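Local coordinates for lytic polysaccharide monooxygenase (Neurospora crassa, PDB 4QI8), which probably cleaves cellulose oxidatively at its glycosidic bonds, using an active-site copper, a reducing agent and O2 or H2O2 as cosubstrate, at residues N36-Q39 / I40-F43; A184-A187 / S188-G191; V20-A23 / D24-N28. One frame throughout, in Å; residues are numbered along the deposited sequence.

Interaction 1: residues N36-Q39 / I40-F43; sequences NSQQ and IRCF
Gln38 and Arg41 meet in a local contact at the start of a short, weakly bonded helical turn, about residues 39-42, with Gln38 just before it. The turn follows the long loop after strand 3-8. The two side chains run alongside each other and point the same way. Gln38 folds at chi2 (-65°) and Arg41 bends at chi3 (49°), which turns both ends onto the same side of the turn. Arg41 then grips one oxygen end-on: NH1 lies 2.9 Å and NH2 3.0 Å from Gln38 OE1. That oxygen lies in the guanidinium plane, while both nitrogens approach from one face of the amide. Arg41 NH1 also bonds to Phe181 O, so the guanidinium ties the turn to another loop. Ile40 N donates to Ser37 O at 3.0 Å, and Arg41 N to Gln38 O at 3.1 Å. Water 1 extends the pattern by bridging Gln38 O and Cys42 N. Gln39 lies across Phe43, its NE2 at the ring edge 3.8 Å from Phe43 CE1, with amide and ring nearly perpendicular. The same NE2 is hydrogen-bonded to Asp24 OD2. The last backbone bond, Phe43 N to Gln39 O, is 2.9 Å long but weak, because it is bent (130°). Phe43 has positive phi and ends the helical conformation. Cys42 points away from 36-39, and its SG forms a disulfide with Cys160 SG on strand 155-166. At the start, Ser37 OG accepts from Gln39 N at 2.9 Å. This is a serine-capped helical turn, bound by a disulfide to the beta-sandwich of an AA9 monooxygenase.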
ATOM      1  N   ASN A  36       4.361  -0.630  14.690  1.00  5.62           N
ATOM      2  CA  ASN A  36       3.330  -0.564  15.732  1.00  6.33           C
ATOM      3  C   ASN A  36       2.599   0.770  15.812  1.00  5.98           C
ATOM      4  O   ASN A  36       1.704   0.932  16.630  1.00  8.57           O
ATOM      5  CB  ASN A  36       3.963  -0.883  17.083  1.00  8.59           C
ATOM      6  CG  ASN A  36       4.667  -2.219  17.074  1.00  9.40           C
ATOM      7  OD1 ASN A  36       5.869  -2.312  17.321  1.00 15.79           O
ATOM      8  ND2 ASN A  36       3.934  -3.255  16.757  1.00  7.91           N
ATOM      9  N   SER A  37       2.987   1.719  14.975  1.00  5.67           N
ATOM     10  CA  SER A  37       2.351   3.025  14.946  1.00  5.66           C
ATOM     11  C   SER A  37       1.057   3.012  14.145  1.00  5.68           C
ATOM     12  O   SER A  37       0.933   2.288  13.156  1.00  5.52           O
ATOM     13  CB  SER A  37       3.310   4.017  14.285  0.97  5.84           C
ATOM     14  OG  SER A  37       2.703   5.276  14.092  0.98  6.26           O
ATOM     15  N   GLN A  38       0.111   3.860  14.533  1.00  5.47           N
ATOM     16  CA  GLN A  38      -1.053   4.098  13.688  1.00  5.48           C
ATOM     17  C   GLN A  38      -0.640   4.562  12.290  1.00  5.65           C
ATOM     18  O   GLN A  38      -1.370   4.356  11.323  1.00  5.49           O
ATOM     19  CB  GLN A  38      -1.995   5.129  14.319  1.00  6.96           C
ATOM     20  CG  GLN A  38      -2.599   4.663  15.629  1.00  8.66           C
ATOM     21  CD  GLN A  38      -3.494   3.467  15.426  1.00  8.77           C
ATOM     22  OE1 GLN A  38      -4.478   3.540  14.688  1.00 10.14           O
ATOM     23  NE2 GLN A  38      -3.151   2.350  16.058  1.00 10.27           N
ATOM     24  N   GLN A  39       0.509   5.223  12.184  1.00  5.26           N
ATOM     25  CA  GLN A  39       0.989   5.669  10.882  1.00  5.37           C
ATOM     26  C   GLN A  39       1.282   4.535   9.896  1.00  4.66           C
ATOM     27  O   GLN A  39       1.325   4.782   8.699  1.00  5.20           O
ATOM     28  CB  GLN A  39       2.221   6.568  11.033  1.00  4.86           C
ATOM     29  CG  GLN A  39       1.916   7.918  11.648  1.00  5.23           C
ATOM     30  CD  GLN A  39       3.161   8.772  11.790  1.00  5.90           C
ATOM     31  OE1 GLN A  39       4.234   8.272  12.129  1.00  7.92           O
ATOM     32  NE2 GLN A  39       3.033  10.051  11.499  1.00  5.57           N
ATOM     33  N   ILE A  40       1.441   3.302  10.373  1.00  4.94           N
ATOM     34  CA  ILE A  40       1.707   2.184   9.455  1.00  4.54           C
ATOM     35  C   ILE A  40       0.498   1.925   8.563  1.00  4.72           C
ATOM     36  O   ILE A  40       0.598   1.277   7.521  1.00  5.41           O
ATOM     37  CB  ILE A  40       2.176   0.911  10.207  1.00  4.74           C
ATOM     38  CG1 ILE A  40       2.983  -0.041   9.305  1.00  5.74           C
ATOM     39  CG2 ILE A  40       0.988   0.193  10.820  1.00  6.01           C
ATOM     40  CD1 ILE A  40       4.345   0.511   8.893  1.00  6.13           C
ATOM     41  N   ARG A  41      -0.678   2.402   8.991  1.00  4.86           N
ATOM     42  CA  ARG A  41      -1.878   2.104   8.223  1.00  4.76           C
ATOM     43  C   ARG A  41      -2.008   3.032   7.006  1.00  4.97           C
ATOM     44  O   ARG A  41      -1.839   2.600   5.882  1.00  5.43           O
ATOM     45  CB  ARG A  41      -3.123   2.170   9.147  1.00  5.67           C
ATOM     46  CG  ARG A  41      -4.419   1.853   8.434  1.00  5.65           C
ATOM     47  CD  ARG A  41      -5.647   1.859   9.354  1.00  8.04           C
ATOM     48  NE  ARG A  41      -5.707   3.060  10.183  1.00 10.26           N
ATOM     49  CZ  ARG A  41      -5.429   3.169  11.488  1.00  9.84           C
ATOM     50  NH1 ARG A  41      -5.058   2.137  12.263  1.00 10.09           N
ATOM     51  NH2 ARG A  41      -5.551   4.370  12.064  1.00 11.01           N
ATOM     52  N   CYS A  42      -2.251   4.313   7.260  1.00  4.91           N
ATOM     53  CA  CYS A  42      -2.427   5.322   6.207  1.00  5.14           C
ATOM     54  C   CYS A  42      -1.546   6.560   6.431  1.00  5.11           C
ATOM     55  O   CYS A  42      -1.818   7.614   5.860  1.00  5.58           O
ATOM     56  CB  CYS A  42      -3.907   5.736   6.042  1.00  5.75           C
ATOM     57  SG  CYS A  42      -4.936   4.374   5.476  1.00  6.13           S
ATOM     58  N   PHE A  43      -0.504   6.410   7.234  1.00  4.83           N
ATOM     59  CA  PHE A  43       0.432   7.500   7.530  1.00  5.38           C
ATOM     60  C   PHE A  43      -0.284   8.724   8.116  1.00  5.18           C
ATOM     61  O   PHE A  43       0.064   9.866   7.800  1.00  5.40           O
ATOM     62  CB  PHE A  43       1.279   7.883   6.285  1.00  5.17           C
ATOM     63  CG  PHE A  43       2.723   8.289   6.589  1.00  5.00           C
ATOM     64  CD1 PHE A  43       3.100   8.819   7.821  1.00  5.35           C
ATOM     65  CD2 PHE A  43       3.703   8.137   5.611  1.00  5.44           C
ATOM     66  CE1 PHE A  43       4.415   9.168   8.074  1.00  5.56           C
ATOM     67  CE2 PHE A  43       5.014   8.488   5.865  1.00  5.63           C
ATOM     68  CZ  PHE A  43       5.373   8.988   7.096  1.00  5.55           C
TER
HETATM   69  O   HOH W   1      -2.819   5.928   9.550  1.00  6.38           O

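Interaction 2: residues A184-A187 / S188-G191; sequences AYKA and SDPG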
ATOM      1  N   ALA A 184      -0.354  -6.414  11.288  1.00  6.97           N
ATOM      2  CA  ALA A 184       0.064  -7.366  10.265  1.00  8.01           C
ATOM      3  C   ALA A 184       1.559  -7.618  10.292  1.00  7.25           C
ATOM      4  O   ALA A 184       2.010  -8.715   9.955  1.00  8.99           O
ATOM      5  CB  ALA A 184      -0.334  -6.864   8.883  1.00  9.30           C
ATOM      6  N   TYR A 185       2.322  -6.586  10.641  1.00  6.01           N
ATOM      7  CA  TYR A 185       3.770  -6.633  10.556  1.00  6.61           C
ATOM      8  C   TYR A 185       4.413  -6.616  11.935  1.00  6.63           C
ATOM      9  O   TYR A 185       3.915  -5.968  12.869  1.00  7.22           O
ATOM     10  CB  TYR A 185       4.307  -5.440   9.764  1.00  6.23           C
ATOM     11  CG  TYR A 185       3.846  -5.314   8.330  1.00  6.51           C
ATOM     12  CD1 TYR A 185       3.250  -6.365   7.654  1.00  6.43           C
ATOM     13  CD2 TYR A 185       4.030  -4.124   7.639  1.00  6.30           C
ATOM     14  CE1 TYR A 185       2.845  -6.236   6.350  1.00  7.08           C
ATOM     15  CE2 TYR A 185       3.616  -3.990   6.317  1.00  7.14           C
ATOM     16  CZ  TYR A 185       3.029  -5.059   5.676  1.00  6.44           C
ATOM     17  OH  TYR A 185       2.596  -4.970   4.374  1.00  7.21           O
ATOM     18  N   LYS A 186       5.540  -7.312  12.020  1.00  6.58           N
ATOM     19  CA  LYS A 186       6.416  -7.275  13.179  1.00  6.59           C
ATOM     20  C   LYS A 186       7.805  -6.876  12.710  1.00  5.74           C
ATOM     21  O   LYS A 186       8.203  -7.180  11.586  1.00  6.52           O
ATOM     22  CB  LYS A 186       6.461  -8.631  13.885  1.00  7.46           C
ATOM     23  CG  LYS A 186       5.131  -9.003  14.552  1.00  9.60           C
ATOM     24  CD  LYS A 186       5.212 -10.272  15.374  1.00 12.39           C
ATOM     25  CE  LYS A 186       5.165 -11.511  14.508  1.00 14.51           C
ATOM     26  NZ  LYS A 186       3.817 -11.702  13.898  1.00 15.25           N
ATOM     27  N   ALA A 187       8.551  -6.212  13.576  1.00  5.95           N
ATOM     28  CA  ALA A 187       9.884  -5.732  13.235  1.00  6.61           C
ATOM     29  C   ALA A 187      10.847  -6.871  12.904  1.00  6.66           C
ATOM     30  O   ALA A 187      11.854  -6.648  12.251  1.00  7.99           O
ATOM     31  CB  ALA A 187      10.428  -4.883  14.368  1.00  7.64           C
ATOM     32  N   SER A 188      10.536  -8.083  13.355  1.00  6.54           N
ATOM     33  CA  SER A 188      11.368  -9.255  13.110  1.00  7.73           C
ATOM     34  C   SER A 188      10.973 -10.033  11.857  1.00  7.04           C
ATOM     35  O   SER A 188      11.588 -11.047  11.544  1.00  7.56           O
ATOM     36  CB  SER A 188      11.286 -10.198  14.308  1.00  9.14           C
ATOM     37  OG  SER A 188       9.931 -10.539  14.540  1.00 10.32           O
ATOM     38  N   ASP A 189       9.932  -9.607  11.156  1.00  7.18           N
ATOM     39  CA  ASP A 189       9.497 -10.365   9.991  1.00  7.46           C
ATOM     40  C   ASP A 189      10.643 -10.457   8.976  1.00  6.80           C
ATOM     41  O   ASP A 189      11.401  -9.511   8.796  1.00  7.41           O
ATOM     42  CB  ASP A 189       8.289  -9.722   9.307  1.00  7.55           C
ATOM     43  CG  ASP A 189       6.993  -9.859  10.098  1.00  8.81           C
ATOM     44  OD1 ASP A 189       6.908 -10.705  11.014  1.00 10.17           O
ATOM     45  OD2 ASP A 189       6.045  -9.109   9.783  1.00  9.86           O
ATOM     46  N   PRO A 190      10.779 -11.603   8.304  1.00  7.73           N
ATOM     47  CA  PRO A 190      11.968 -11.848   7.479  1.00  8.27           C
ATOM     48  C   PRO A 190      12.072 -11.004   6.216  1.00  7.51           C
ATOM     49  O   PRO A 190      13.143 -10.976   5.612  1.00  8.85           O
ATOM     50  CB  PRO A 190      11.857 -13.343   7.133  1.00 10.91           C
ATOM     51  CG  PRO A 190      10.432 -13.656   7.284  1.00 11.50           C
ATOM     52  CD  PRO A 190       9.963 -12.822   8.437  1.00  8.91           C
ATOM     53  N   GLY A 191      10.995 -10.336   5.815  1.00  7.28           N
ATOM     54  CA  GLY A 191      11.046  -9.388   4.718  1.00  8.21           C
ATOM     55  C   GLY A 191      11.153  -7.935   5.166  1.00  6.92           C
ATOM     56  O   GLY A 191      11.127  -7.032   4.329  1.00  7.05           O
TER
HETATM   57  O   HOH W   2       3.845 -10.367  11.416  1.00 11.76           O
HETATM   58  O   HOH W   3       5.270 -13.039  11.020  1.00 27.04           O
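Asp189 carries its CG opposite the carbonyl carbon and beside its own backbone N (chi1 -72°), which swings the carboxylate back over Lys186. Lys186 bends at both chi3 and chi4, which leaves its NZ near that carboxylate but not in contact with it. The main bond is from Lys186 N to Asp189 OD2, 2.9 Å and almost straight at 172°. The N-H meets this oxygen from above the carboxylate plane. In return, Asp189 N donates to Lys186 O at 3.0 Å, which closes a type I beta turn from Lys186 to Asp189. The turn lies in the surface loop that follows strand 178-179. Backbone and side chain thus bond the same two residues in both directions. Lys186 CB packs 3.6 Å from Asp189 OD1, where the two side chains cross at about a right angle. Lys186 NZ stays 4.3 Å from Asp189 OD1, beyond a salt bridge. Water 2 links the charges instead: it accepts from Lys186 NZ at 2.8 Å and lies 3.0 Å from Asp189 OD2, with Ala184 O also beside it. Water 3 donates to Asp189 OD1 at 2.9 Å. Replacing Asp189 by an alanine would probably leave Lys186 N without its acceptor and the ammonium without its nearby negative charge. Tyr185 heads into the protein instead, where its OH bonds to Glu141 and Tyr79.

Interaction 3: residues V20-A23 / D24-N28; sequences VRRA and DNWQN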
ATOM      1  N   VAL A  20      -6.383  11.057  -2.169  1.00  6.20           N
ATOM      2  CA  VAL A  20      -5.496  10.392  -1.232  1.00  5.55           C
ATOM      3  C   VAL A  20      -5.489  11.184   0.066  1.00  5.46           C
ATOM      4  O   VAL A  20      -5.289  12.399   0.058  1.00  6.35           O
ATOM      5  CB  VAL A  20      -4.074  10.285  -1.820  1.00  5.97           C
ATOM      6  CG1 VAL A  20      -3.122   9.652  -0.814  1.00  6.24           C
ATOM      7  CG2 VAL A  20      -4.095   9.497  -3.128  1.00  7.27           C
ATOM      8  N   ARG A  21      -5.762  10.505   1.176  1.00  5.25           N
ATOM      9  CA  ARG A  21      -5.694  11.125   2.491  1.00  5.86           C
ATOM     10  C   ARG A  21      -4.313  11.718   2.693  1.00  5.24           C
ATOM     11  O   ARG A  21      -3.315  11.051   2.442  1.00  5.35           O
ATOM     12  CB  ARG A  21      -6.005  10.077   3.555  1.00  6.00           C
ATOM     13  CG  ARG A  21      -7.436   9.586   3.466  1.00  6.47           C
ATOM     14  CD  ARG A  21      -7.817   8.650   4.596  1.00  7.12           C
ATOM     15  NE  ARG A  21      -9.242   8.342   4.544  1.00  6.95           N
ATOM     16  CZ  ARG A  21      -9.857   7.444   5.303  1.00  8.06           C
ATOM     17  NH1 ARG A  21      -9.177   6.724   6.193  1.00  8.06           N
ATOM     18  NH2 ARG A  21     -11.166   7.271   5.170  1.00  8.51           N
ATOM     19  N   ARG A  22      -4.231  12.970   3.135  1.00  5.38           N
ATOM     20  CA  ARG A  22      -2.920  13.592   3.174  1.00  5.82           C
ATOM     21  C   ARG A  22      -2.033  12.892   4.205  1.00  5.64           C
ATOM     22  O   ARG A  22      -2.335  12.840   5.400  1.00  6.25           O
ATOM     23  CB  ARG A  22      -2.970  15.097   3.442  1.00  7.37           C
ATOM     24  CG  ARG A  22      -1.581  15.724   3.242  1.00  8.03           C
ATOM     25  CD  ARG A  22      -1.586  17.212   3.098  1.00  8.99           C
ATOM     26  NE  ARG A  22      -1.755  17.846   4.386  1.00 10.01           N
ATOM     27  CZ  ARG A  22      -1.755  19.165   4.564  1.00 10.50           C
ATOM     28  NH1 ARG A  22      -1.593  19.986   3.532  1.00 14.73           N
ATOM     29  NH2 ARG A  22      -1.907  19.670   5.785  1.00 11.58           N
ATOM     30  N   ALA A  23      -0.931  12.335   3.728  1.00  5.26           N
ATOM     31  CA  ALA A  23      -0.019  11.601   4.584  1.00  4.62           C
ATOM     32  C   ALA A  23       0.802  12.554   5.427  1.00  4.91           C
ATOM     33  O   ALA A  23       1.102  13.679   5.011  1.00  5.27           O
ATOM     34  CB  ALA A  23       0.896  10.732   3.733  1.00  5.46           C
ATOM     35  N   ASP A  24       1.212  12.079   6.595  1.00  4.90           N
ATOM     36  CA  ASP A  24       1.957  12.912   7.518  1.00  5.21           C
ATOM     37  C   ASP A  24       3.345  13.277   6.986  1.00  5.29           C
ATOM     38  O   ASP A  24       3.976  14.172   7.555  1.00  5.58           O
ATOM     39  CB  ASP A  24       2.102  12.245   8.893  1.00  4.85           C
ATOM     40  CG  ASP A  24       0.815  12.205   9.701  1.00  5.45           C
ATOM     41  OD1 ASP A  24      -0.128  12.972   9.411  1.00  6.64           O
ATOM     42  OD2 ASP A  24       0.776  11.393  10.656  1.00  6.10           O
ATOM     43  N   ASN A  25       3.822  12.600   5.932  1.00  5.25           N
ATOM     44  CA  ASN A  25       5.103  12.945   5.292  1.00  5.42           C
ATOM     45  C   ASN A  25       4.963  13.950   4.141  1.00  5.88           C
ATOM     46  O   ASN A  25       5.876  14.100   3.329  1.00  5.82           O
ATOM     47  CB  ASN A  25       5.852  11.694   4.812  1.00  5.52           C
ATOM     48  CG  ASN A  25       5.229  11.045   3.587  1.00  5.32           C
ATOM     49  OD1 ASN A  25       4.052  11.258   3.272  1.00  5.60           O
ATOM     50  ND2 ASN A  25       6.027  10.253   2.886  1.00  5.93           N
ATOM     51  N   TRP A  26       3.844  14.663   4.088  1.00  5.47           N
ATOM     52  CA  TRP A  26       3.613  15.548   2.958  1.00  5.77           C
ATOM     53  C   TRP A  26       4.641  16.674   2.848  1.00  6.20           C
ATOM     54  O   TRP A  26       4.835  17.195   1.755  1.00  7.28           O
ATOM     55  CB  TRP A  26       2.180  16.094   2.968  1.00  6.00           C
ATOM     56  CG  TRP A  26       1.905  17.111   4.024  1.00  6.71           C
ATOM     57  CD1 TRP A  26       1.589  16.880   5.329  1.00  6.64           C
ATOM     58  CD2 TRP A  26       1.918  18.531   3.856  1.00  8.53           C
ATOM     59  NE1 TRP A  26       1.410  18.075   5.993  1.00  7.54           N
ATOM     60  CE2 TRP A  26       1.608  19.103   5.108  1.00  8.99           C
ATOM     61  CE3 TRP A  26       2.171  19.369   2.773  1.00 11.97           C
ATOM     62  CZ2 TRP A  26       1.517  20.479   5.297  1.00 10.82           C
ATOM     63  CZ3 TRP A  26       2.092  20.730   2.963  1.00 13.74           C
ATOM     64  CH2 TRP A  26       1.780  21.273   4.217  1.00 14.41           C
ATOM     65  N   GLN A  27       5.292  17.046   3.947  1.00  5.63           N
ATOM     66  CA  GLN A  27       6.340  18.068   3.895  1.00  7.21           C
ATOM     67  C   GLN A  27       7.747  17.482   3.777  1.00  7.52           C
ATOM     68  O   GLN A  27       8.562  18.023   3.042  1.00 11.09           O
ATOM     69  CB  GLN A  27       6.282  18.981   5.119  1.00  7.37           C
ATOM     70  CG  GLN A  27       4.969  19.702   5.243  1.00  8.01           C
ATOM     71  CD  GLN A  27       5.026  20.825   6.257  1.00  8.90           C
ATOM     72  OE1 GLN A  27       5.005  20.593   7.464  1.00  8.56           O
ATOM     73  NE2 GLN A  27       5.102  22.059   5.769  1.00 11.98           N
ATOM     74  N   ASN A  28       8.057  16.402   4.483  1.00  6.68           N
ATOM     75  CA  ASN A  28       9.441  15.921   4.511  1.00  6.94           C
ATOM     76  C   ASN A  28       9.733  14.758   3.567  1.00  6.62           C
ATOM     77  O   ASN A  28      10.887  14.389   3.401  1.00  7.33           O
ATOM     78  CB  ASN A  28       9.860  15.525   5.924  1.00  7.30           C
ATOM     79  CG  ASN A  28       9.206  14.240   6.390  1.00  6.89           C
ATOM     80  OD1 ASN A  28       8.096  13.906   5.992  1.00  6.36           O
ATOM     81  ND2 ASN A  28       9.907  13.512   7.246  1.00  7.20           N
TER
HETATM   82  O   HOH W   4      -1.736  14.246   7.668  1.00  9.25           O
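A type I beta turn, Ala23 to Trp26, brings Arg22 and Trp26 together in the long loop between strand 3-8 and the helical turn 39-42. The Arg22 guanidinium lies flat on the indole, with the planes 6° apart and the centres 3.7 Å apart. Arg22 CZ comes closest to Trp26 CE2, at 3.4 Å. It sits over the face of the five-membered ring as a cation-pi contact. Arg22 CD adds a CH-pi contact 3.8 Å from that ring's centroid. The bend at chi3 (77°) lays the guanidinium along the indole, beyond CG and CD, which sit near Trp26 CG. Gln27 CG covers the opposite face of the indole. The turn's own bond, Trp26 N to Ala23 O, is 3.1 Å and weak, being bent to 135°; the same oxygen lies at the indole edge. Asn25 OD1 packs 3.2 Å from Ala23 CB, and Asn25 ND2 bonds to Gly30 O. Water 4 donates to both Arg22 O and Asp24 OD1, while Asp24 OD2 is bonded to Gln39 and to Ser45 N. With its face on the indole, the guanidinium can still offer N-H groups in its own plane; the attraction is probably part cation-pi, part dispersion.

Along the chain interaction 3 comes first, interaction 1 next and interaction 2 last. The first two belong to the long loop and short helical turn after strand 3-8. Their centres are 12 Å apart and they touch: Phe43 O meets Asp24 N at 2.8 Å, and Phe43 CE2 packs 3.4 Å from Asn25 CG. Through Asn25 and Phe43, loop 20-28 and turn 36-43 together lie close to Tyr157, a copper ligand on strand 155-166. Interaction 2 lies in the loop after strand 178-179. Its centre is 14 Å from that of interaction 1 and 24 Å from that of interaction 3. It forms a separate surface loop that touches neither, its nearest atoms about 5 Å from interaction 1.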